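Vlm2 (Streptomyces tsusimaensis, PDB 6ECB) takes part in nonribosomal synthesis of the depsipeptide valinomycin, its thioesterase domain, the part in this structure, probably cyclising and releasing the chain. Local coordinates at residues A[110-113]-A[114-118]; A[137-140]-A[141-145]; A[247-250]-A[251-255]. All blocks are in the same frame, centred on the assembly; numbering follows the deposited sequence.

Interaction 1: residues A[110-113]-A[114-118]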
ATOM      1  N   HIS A 110       3.240   0.410  -0.488  1.00 16.26           N
ATOM      2  CA  HIS A 110       3.798  -0.930  -0.500  1.00 15.97           C
ATOM      3  C   HIS A 110       3.283  -1.666  -1.729  1.00 16.42           C
ATOM      4  O   HIS A 110       2.125  -1.510  -2.107  1.00 15.68           O
ATOM      5  CB  HIS A 110       3.365  -1.669   0.773  1.00 15.56           C
ATOM      6  CG  HIS A 110       3.868  -3.073   0.903  1.00 18.38           C
ATOM      7  ND1 HIS A 110       3.068  -4.166   0.639  1.00 20.61           N
ATOM      8  CD2 HIS A 110       5.055  -3.570   1.329  1.00 19.12           C
ATOM      9  CE1 HIS A 110       3.744  -5.278   0.879  1.00 21.59           C
ATOM     10  NE2 HIS A 110       4.947  -4.947   1.313  1.00 19.71           N
ATOM     11  N   SER A 111       4.132  -2.497  -2.315  1.00 15.90           N
ATOM     12  CA  SER A 111       3.765  -3.328  -3.462  1.00 16.28           C
ATOM     13  C   SER A 111       3.233  -2.417  -4.571  1.00 16.76           C
ATOM     14  O   SER A 111       3.838  -1.366  -4.858  1.00 16.01           O
ATOM     15  CB  SER A 111       2.804  -4.407  -2.955  1.00 21.06           C
ATOM     16  OG  SER A 111       2.602  -5.384  -3.948  1.00 28.79           O
ATOM     17  N   LEU A 112       2.119  -2.759  -5.230  1.00 15.55           N
ATOM     18  CA  LEU A 112       1.570  -1.875  -6.261  1.00 15.86           C
ATOM     19  C   LEU A 112       1.291  -0.476  -5.729  1.00 15.76           C
ATOM     20  O   LEU A 112       1.319   0.499  -6.497  1.00 16.96           O
ATOM     21  CB  LEU A 112       0.278  -2.489  -6.827  1.00 16.97           C
ATOM     22  CG  LEU A 112      -0.450  -1.654  -7.882  1.00 19.03           C
ATOM     23  CD1 LEU A 112       0.330  -1.520  -9.166  1.00 19.45           C
ATOM     24  CD2 LEU A 112      -1.830  -2.316  -8.144  1.00 22.53           C
ATOM     25  N   GLY A 113       1.015  -0.352  -4.424  1.00 14.78           N
ATOM     26  CA  GLY A 113       0.843   0.957  -3.834  1.00 14.37           C
ATOM     27  C   GLY A 113       2.072   1.832  -3.998  1.00 16.08           C
ATOM     28  O   GLY A 113       1.950   3.056  -4.080  1.00 16.30           O
ATOM     29  N   GLY A 114       3.257   1.223  -4.067  1.00 16.92           N
ATOM     30  CA  GLY A 114       4.467   2.013  -4.324  1.00 15.58           C
ATOM     31  C   GLY A 114       4.492   2.617  -5.714  1.00 14.52           C
ATOM     32  O   GLY A 114       4.855   3.787  -5.897  1.00 15.78           O
ATOM     33  N   HIS A 115       4.099   1.833  -6.726  1.00 14.74           N
ATOM     34  CA  HIS A 115       4.040   2.393  -8.067  1.00 14.53           C
ATOM     35  C   HIS A 115       2.976   3.459  -8.172  1.00 19.34           C
ATOM     36  O   HIS A 115       3.181   4.481  -8.826  1.00 18.10           O
ATOM     37  CB  HIS A 115       3.774   1.301  -9.086  1.00 18.95           C
ATOM     38  CG  HIS A 115       4.794   0.239  -9.039  1.00 20.77           C
ATOM     39  ND1 HIS A 115       4.717  -0.805  -8.157  1.00 24.48           N
ATOM     40  CD2 HIS A 115       5.969   0.103  -9.696  1.00 24.00           C
ATOM     41  CE1 HIS A 115       5.785  -1.569  -8.297  1.00 31.37           C
ATOM     42  NE2 HIS A 115       6.562  -1.033  -9.219  1.00 26.81           N
ATOM     43  N   ILE A 116       1.806   3.211  -7.570  1.00 16.26           N
ATOM     44  CA  ILE A 116       0.772   4.225  -7.577  1.00 13.74           C
ATOM     45  C   ILE A 116       1.278   5.492  -6.898  1.00 17.05           C
ATOM     46  O   ILE A 116       1.067   6.606  -7.387  1.00 18.79           O
ATOM     47  CB  ILE A 116      -0.509   3.701  -6.898  1.00 15.16           C
ATOM     48  CG1 ILE A 116      -1.108   2.577  -7.741  1.00 15.36           C
ATOM     49  CG2 ILE A 116      -1.518   4.844  -6.770  1.00 16.67           C
ATOM     50  CD1 ILE A 116      -2.262   1.857  -7.048  1.00 17.23           C
ATOM     51  N   ALA A 117       1.956   5.334  -5.763  1.00 16.01           N
ATOM     52  CA  ALA A 117       2.479   6.480  -5.023  1.00 14.28           C
ATOM     53  C   ALA A 117       3.479   7.278  -5.850  1.00 15.86           C
ATOM     54  O   ALA A 117       3.471   8.516  -5.824  1.00 16.17           O
ATOM     55  CB  ALA A 117       3.124   5.989  -3.732  1.00 14.91           C
ATOM     56  N   PHE A 118       4.357   6.590  -6.585  1.00 16.72           N
ATOM     57  CA  PHE A 118       5.298   7.311  -7.448  1.00 15.47           C
ATOM     58  C   PHE A 118       4.554   8.172  -8.459  1.00 17.54           C
ATOM     59  O   PHE A 118       4.818   9.378  -8.611  1.00 16.40           O
ATOM     60  CB  PHE A 118       6.226   6.317  -8.172  1.00 15.19           C
ATOM     61  CG  PHE A 118       7.203   7.002  -9.109  1.00 17.40           C
ATOM     62  CD1 PHE A 118       6.839   7.337 -10.405  1.00 20.04           C
ATOM     63  CD2 PHE A 118       8.469   7.368  -8.658  1.00 17.23           C
ATOM     64  CE1 PHE A 118       7.737   8.010 -11.240  1.00 21.24           C
ATOM     65  CE2 PHE A 118       9.354   8.041  -9.485  1.00 16.74           C
ATOM     66  CZ  PHE A 118       8.993   8.368 -10.759  1.00 17.14           C
TER
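Where strand 105-110 gives way to helix 112-126, the first helical turn is closed by bonds running from 114-118 back to 110-113. G114 N donates to S111 O at 2.8 Å. The bond from I116 N to L112 O is nearly straight, 3.0 Å long with 171° at the hydrogen, and A117 N donates to G113 O at 2.8 Å.

The sharp bend has the form of a nucleophile elbow, as in other alpha/beta-hydrolases, with G109, S111 and G113 as its G-x-S-x-G. S111 takes the strained positive phi of 56° expected of such an elbow and is probably the nucleophile, in a triad with H273 and D138; its CB points away from the helical turn. G113 has no CB to collide with H110 O, and this suits glycine to the tight passage of the strand end past the helix. H110 stacks on H273, and its NE2 is hydrogen-bonded to H273 O.

Among the side chains, L112 and I116 meet one turn apart, L112 CG to I116 CD1 at 4.0 Å. I116 keeps CG1 beside its own backbone N (chi1 -67°), which lays that methylene 3.4 Å from L112 O. Its branched, apolar shape also suits the packing against F86, M89 and C93 of helix 86-97. The H115 ring brings L112 CA to its edge, 3.8 Å from H115 ND1. A weak hydrogen bond of 3.5 Å runs from H115 ND1 to S111 O, which thus has a backbone donor and, at most weakly, the imidazole; H115 NE2 has weak hydrogen bonds to P140 O and P141 O. The small A117 sets CB 3.2 Å from G113 O.

Interaction 2: residues A[137-140]-A[141-145]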
ATOM      1  N   LEU A 137       7.857   1.144   0.080  1.00 16.51           N
ATOM      2  CA  LEU A 137       7.961   0.014   0.996  1.00 15.66           C
ATOM      3  C   LEU A 137       8.159  -1.263   0.177  1.00 16.65           C
ATOM      4  O   LEU A 137       7.207  -1.852  -0.347  1.00 18.31           O
ATOM      5  CB  LEU A 137       6.727  -0.071   1.882  1.00 17.65           C
ATOM      6  CG  LEU A 137       6.507   1.140   2.788  1.00 17.41           C
ATOM      7  CD1 LEU A 137       5.208   0.925   3.571  1.00 19.06           C
ATOM      8  CD2 LEU A 137       7.667   1.383   3.735  1.00 20.99           C
ATOM      9  N   ASP A 138       9.425  -1.632   0.025  1.00 19.45           N
ATOM     10  CA  ASP A 138       9.864  -2.959  -0.393  1.00 21.46           C
ATOM     11  C   ASP A 138       9.342  -3.415  -1.758  1.00 20.38           C
ATOM     12  O   ASP A 138       9.012  -4.592  -1.940  1.00 23.81           O
ATOM     13  CB  ASP A 138       9.491  -3.994   0.687  1.00 22.50           C
ATOM     14  CG  ASP A 138      10.294  -5.254   0.560  1.00 28.32           C
ATOM     15  OD1 ASP A 138      11.512  -5.144   0.289  1.00 22.90           O
ATOM     16  OD2 ASP A 138       9.725  -6.343   0.761  1.00 28.12           O
ATOM     17  N   THR A 139       9.312  -2.514  -2.754  1.00 18.93           N
ATOM     18  CA  THR A 139       9.107  -2.947  -4.121  1.00 19.67           C
ATOM     19  C   THR A 139      10.125  -2.233  -5.000  1.00 18.13           C
ATOM     20  O   THR A 139      10.331  -1.030  -4.831  1.00 18.06           O
ATOM     21  CB  THR A 139       7.683  -2.668  -4.686  1.00 26.32           C
ATOM     22  OG1 THR A 139       7.596  -3.201  -6.012  1.00 27.62           O
ATOM     23  CG2 THR A 139       7.375  -1.240  -4.787  1.00 27.01           C
ATOM     24  N   PRO A 140      10.730  -2.937  -5.947  1.00 17.98           N
ATOM     25  CA  PRO A 140      11.510  -2.257  -6.985  1.00 16.54           C
ATOM     26  C   PRO A 140      10.595  -1.543  -7.952  1.00 18.07           C
ATOM     27  O   PRO A 140       9.385  -1.820  -8.024  1.00 19.18           O
ATOM     28  CB  PRO A 140      12.241  -3.404  -7.700  1.00 19.40           C
ATOM     29  CG  PRO A 140      11.971  -4.626  -6.942  1.00 24.82           C
ATOM     30  CD  PRO A 140      10.681  -4.386  -6.200  1.00 21.67           C
ATOM     31  N   PRO A 141      11.151  -0.703  -8.807  1.00 16.57           N
ATOM     32  CA  PRO A 141      10.294  -0.063  -9.807  1.00 16.61           C
ATOM     33  C   PRO A 141       9.747  -1.050 -10.810  1.00 19.04           C
ATOM     34  O   PRO A 141       8.631  -0.843 -11.312  1.00 26.07           O
ATOM     35  CB  PRO A 141      11.209   0.999 -10.452  1.00 23.54           C
ATOM     36  CG  PRO A 141      12.548   0.761  -9.985  1.00 20.51           C
ATOM     37  CD  PRO A 141      12.501  -0.112  -8.745  1.00 20.09           C
ATOM     38  N   ARG A 142      10.471  -2.130 -11.101  1.00 20.18           N
ATOM     39  CA  ARG A 142       9.909  -3.256 -11.831  1.00 24.27           C
ATOM     40  C   ARG A 142       9.002  -4.038 -10.890  1.00 28.61           C
ATOM     41  O   ARG A 142       9.482  -4.629  -9.912  1.00 32.99           O
ATOM     42  CB  ARG A 142      11.000  -4.181 -12.349  1.00 27.08           C
ATOM     43  CG  ARG A 142      11.667  -3.700 -13.553  1.00 26.74           C
ATOM     44  CD  ARG A 142      12.749  -4.688 -14.042  1.00 34.28           C
ATOM     45  NE  ARG A 142      12.233  -5.912 -14.648  1.00 37.20           N
ATOM     46  CZ  ARG A 142      11.915  -6.044 -15.932  1.00 42.92           C
ATOM     47  NH1 ARG A 142      12.028  -5.014 -16.768  1.00 36.57           N
ATOM     48  NH2 ARG A 142      11.461  -7.199 -16.385  1.00 61.57           N
ATOM     49  N   LEU A 143       7.708  -4.070 -11.181  1.00 35.87           N
ATOM     50  CA  LEU A 143       6.791  -4.772 -10.288  1.00 34.83           C
ATOM     51  C   LEU A 143       7.021  -6.277 -10.404  1.00 29.97           C
ATOM     52  O   LEU A 143       7.230  -6.798 -11.499  1.00 36.30           O
ATOM     53  CB  LEU A 143       5.341  -4.421 -10.619  1.00 48.52           C
ATOM     54  CG  LEU A 143       4.288  -5.054  -9.695  1.00 57.28           C
ATOM     55  CD1 LEU A 143       4.519  -4.749  -8.202  1.00 55.65           C
ATOM     56  CD2 LEU A 143       2.895  -4.613 -10.108  1.00 68.09           C
ATOM     57  N   GLY A 144       7.017  -6.970  -9.260  1.00 37.17           N
ATOM     58  CA  GLY A 144       7.309  -8.399  -9.260  1.00 45.02           C
ATOM     59  C   GLY A 144       6.131  -9.228  -9.749  1.00 59.95           C
ATOM     60  O   GLY A 144       4.970  -8.826  -9.657  1.00 51.39           O
ATOM     61  N   ASP A 145       6.441 -10.410 -10.283  1.00 72.32           N
ATOM     62  CA  ASP A 145       5.402 -11.301 -10.787  1.00 82.89           C
ATOM     63  C   ASP A 145       4.540 -11.831  -9.640  1.00 81.03           C
ATOM     64  O   ASP A 145       4.924 -11.797  -8.465  1.00 66.22           O
ATOM     65  CB  ASP A 145       6.014 -12.467 -11.565  1.00 87.53           C
ATOM     66  CG  ASP A 145       6.743 -12.016 -12.819  1.00 94.73           C
ATOM     67  OD1 ASP A 145       7.808 -11.372 -12.695  1.00 95.55           O
ATOM     68  OD2 ASP A 145       6.251 -12.305 -13.931  1.00 97.09           O
TER
HETATM   69  O   HOH W   1       7.164  -5.872  -6.299  1.00 32.85           O
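T139 sends its hydroxyl across the end of L143, T139 OG1 lying 4.1 Å from L143 CD1 as the two side chains pass at a slant. With OG1 opposite the backbone N (chi1 -177°), the hydroxyl faces into the bend of the chain, 3.0 Å from P140 O. One water spans the bend: it is 2.7 Å from T139 OG1 and accepts a hydrogen bond from G144 N at 3.2 Å. Threonine suits the spot because its small hydroxyl lies within reach of both the water and the carbonyl.

No direct hydrogen bond joins 137-140 to 141-145. Two successive prolines, lacking N-H groups, stiffen the corner instead: the peptide link sets P141 CD close to P140 CB, at 3.5 Å, which limits rotation there. P140 CG lies 3.9 Å from R142 O.

This loop follows strand 134-137 and begins with D138, the probable triad acid, whose OD2 bonds H273 ND1. L137 pairs by its backbone with G109 of the neighbouring strand 105-110, while L143 rests its apolar branches on L112 and H115 of helix 112-126.

Interaction 3: residues A[247-250]-A[251-255]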
ATOM      1  N   PRO A 247      17.807 -13.309  -5.393  1.00 30.91           N
ATOM      2  CA  PRO A 247      18.803 -12.360  -5.915  1.00 29.71           C
ATOM      3  C   PRO A 247      18.316 -11.611  -7.138  1.00 28.17           C
ATOM      4  O   PRO A 247      18.602 -10.418  -7.290  1.00 28.74           O
ATOM      5  CB  PRO A 247      20.005 -13.259  -6.236  1.00 39.05           C
ATOM      6  CG  PRO A 247      19.832 -14.433  -5.359  1.00 53.04           C
ATOM      7  CD  PRO A 247      18.359 -14.671  -5.285  1.00 37.20           C
ATOM      8  N   GLU A 248      17.543 -12.278  -7.999  1.00 30.79           N
ATOM      9  CA  GLU A 248      17.050 -11.638  -9.208  1.00 40.51           C
ATOM     10  C   GLU A 248      16.074 -10.511  -8.917  1.00 32.55           C
ATOM     11  O   GLU A 248      15.872  -9.663  -9.785  1.00 27.91           O
ATOM     12  CB  GLU A 248      16.405 -12.678 -10.125  1.00 55.11           C
ATOM     13  CG  GLU A 248      15.257 -13.428  -9.502  1.00 51.60           C
ATOM     14  CD  GLU A 248      15.663 -14.753  -8.862  1.00 53.39           C
ATOM     15  OE1 GLU A 248      16.850 -14.934  -8.467  1.00 43.48           O
ATOM     16  OE2 GLU A 248      14.771 -15.624  -8.764  1.00 64.20           O
ATOM     17  N   VAL A 249      15.462 -10.477  -7.730  1.00 25.30           N
ATOM     18  CA  VAL A 249      14.640  -9.352  -7.320  1.00 24.33           C
ATOM     19  C   VAL A 249      15.469  -8.350  -6.525  1.00 23.03           C
ATOM     20  O   VAL A 249      15.324  -7.141  -6.704  1.00 22.27           O
ATOM     21  CB  VAL A 249      13.422  -9.851  -6.503  1.00 28.18           C
ATOM     22  CG1 VAL A 249      12.706  -8.727  -5.845  1.00 28.21           C
ATOM     23  CG2 VAL A 249      12.467 -10.620  -7.397  1.00 32.85           C
ATOM     24  N   ALA A 250      16.357  -8.857  -5.662  1.00 23.51           N
ATOM     25  CA  ALA A 250      17.171  -7.985  -4.828  1.00 23.61           C
ATOM     26  C   ALA A 250      17.956  -6.982  -5.670  1.00 22.08           C
ATOM     27  O   ALA A 250      18.076  -5.816  -5.295  1.00 22.39           O
ATOM     28  CB  ALA A 250      18.140  -8.810  -3.987  1.00 25.12           C
ATOM     29  N   ARG A 251      18.489  -7.424  -6.812  1.00 22.90           N
ATOM     30  CA  ARG A 251      19.319  -6.542  -7.645  1.00 23.14           C
ATOM     31  C   ARG A 251      18.503  -5.503  -8.407  1.00 22.07           C
ATOM     32  O   ARG A 251      19.099  -4.692  -9.137  1.00 22.27           O
ATOM     33  CB  ARG A 251      20.151  -7.371  -8.626  1.00 24.58           C
ATOM     34  CG  ARG A 251      19.346  -8.051  -9.703  1.00 33.37           C
ATOM     35  CD  ARG A 251      20.267  -8.738 -10.721  1.00 60.39           C
ATOM     36  NE  ARG A 251      20.926  -9.854 -10.079  1.00 37.95           N
ATOM     37  CZ  ARG A 251      20.722 -11.153 -10.334  1.00 47.60           C
ATOM     38  NH1 ARG A 251      21.354 -12.050  -9.614  1.00 52.37           N
ATOM     39  NH2 ARG A 251      19.930 -11.569 -11.315  1.00 39.25           N
ATOM     40  N   LEU A 252      17.175  -5.485  -8.262  1.00 21.07           N
ATOM     41  CA  LEU A 252      16.346  -4.519  -8.976  1.00 20.18           C
ATOM     42  C   LEU A 252      16.009  -3.286  -8.161  1.00 19.16           C
ATOM     43  O   LEU A 252      15.479  -2.320  -8.720  1.00 18.56           O
ATOM     44  CB  LEU A 252      15.040  -5.169  -9.453  1.00 19.86           C
ATOM     45  CG  LEU A 252      15.239  -6.332 -10.420  1.00 22.82           C
ATOM     46  CD1 LEU A 252      13.873  -6.937 -10.774  1.00 26.04           C
ATOM     47  CD2 LEU A 252      15.965  -5.851 -11.681  1.00 25.67           C
ATOM     48  N   PHE A 253      16.315  -3.271  -6.858  1.00 20.06           N
ATOM     49  CA  PHE A 253      15.905  -2.134  -6.049  1.00 19.23           C
ATOM     50  C   PHE A 253      16.682  -0.878  -6.407  1.00 18.33           C
ATOM     51  O   PHE A 253      16.126   0.220  -6.346  1.00 18.59           O
ATOM     52  CB  PHE A 253      16.074  -2.445  -4.556  1.00 22.18           C
ATOM     53  CG  PHE A 253      14.918  -3.218  -3.985  1.00 20.00           C
ATOM     54  CD1 PHE A 253      13.804  -2.556  -3.500  1.00 21.12           C
ATOM     55  CD2 PHE A 253      14.922  -4.595  -3.973  1.00 23.92           C
ATOM     56  CE1 PHE A 253      12.725  -3.261  -2.984  1.00 21.08           C
ATOM     57  CE2 PHE A 253      13.828  -5.299  -3.460  1.00 24.07           C
ATOM     58  CZ  PHE A 253      12.741  -4.623  -2.982  1.00 21.14           C
ATOM     59  N   SER A 254      17.968  -1.021  -6.743  1.00 19.31           N
ATOM     60  CA  SER A 254      18.801   0.154  -6.995  1.00 19.61           C
ATOM     61  C   SER A 254      18.271   0.989  -8.151  1.00 19.88           C
ATOM     62  O   SER A 254      18.597   2.188  -8.255  1.00 19.33           O
ATOM     63  CB  SER A 254      20.238  -0.284  -7.263  1.00 20.93           C
ATOM     64  OG  SER A 254      20.379  -0.982  -8.504  1.00 21.53           O
ATOM     65  N   ALA A 255      17.458   0.393  -9.025  1.00 18.99           N
ATOM     66  CA  ALA A 255      16.901   1.142 -10.146  1.00 18.75           C
ATOM     67  C   ALA A 255      15.984   2.280  -9.707  1.00 17.90           C
ATOM     68  O   ALA A 255      15.644   3.116 -10.545  1.00 17.72           O
ATOM     69  CB  ALA A 255      16.197   0.173 -11.101  1.00 19.97           C
TER
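The chain leaves the single turn of helix 247-250 first by an i+4 bond, R251 N to P247 O at 3.0 Å, then by bonds spanning three residues, L252 N to V249 O at 2.9 Å and, closing a type I beta turn from A250 to F253, a weak but nearly straight one from F253 N to A250 O (3.5 Å, 176°). The turn redirects it into the loop leading to strand 264-268, at the surface of this alpha/beta-hydrolase domain.

R251 folds back over the helical turn. Its CG stands between the backbone N and the carbonyl carbon, and a further bend at chi3 (68°) turns one face of the guanidinium onto P247 O and E248 CA; R251 NH2 lies 3.6 Å from E248 CA. E248 OE1 remains 5.4 Å from R251 NH2, too far for contact, though the opposite charges may attract weakly. A long, flexible arginine suits this exposed place, where both its methylenes and one face of its guanidinium lie against the backbone. P247 suits the head of the helix, where a backbone N-H is not needed for helical bonding.

L252 leans on the helix end, its CG 3.4 Å from E248 O, and its side chain also touches P140. F253 is the buried member of the group: its ring meets that of H245 at about 45° and also packs on D138, P140, V239 and R241, a place fit for a large flat apolar side chain. V249 CG1 approaches F253 CE2 at 4.3 Å. The ring offers its edge to A250 O, which lies in the ring plane 3.6 Å from F253 CD2.

In the fold
The three contacts form a chain leading outward from the probable active site. Interaction 1 holds the putative nucleophile S111 and interaction 2 the acid D138; their centres are 8 Å apart. They meet through H115, whose CE1 lies 3.3 Å from T139 OG1, and through H110 CD2, 3.2 Å from L137 O. Interaction 3, centred 9 Å from interaction 2, covers the other side of the acid loop: F253 CZ comes within 3.5 Å of D138 OD1, and L252 O within 3.6 Å of P140 CB. Interactions 1 and 3 do not touch, their nearest atoms being about 8 Å apart, so the 137-145 loop lies between the elbow and the surface turn.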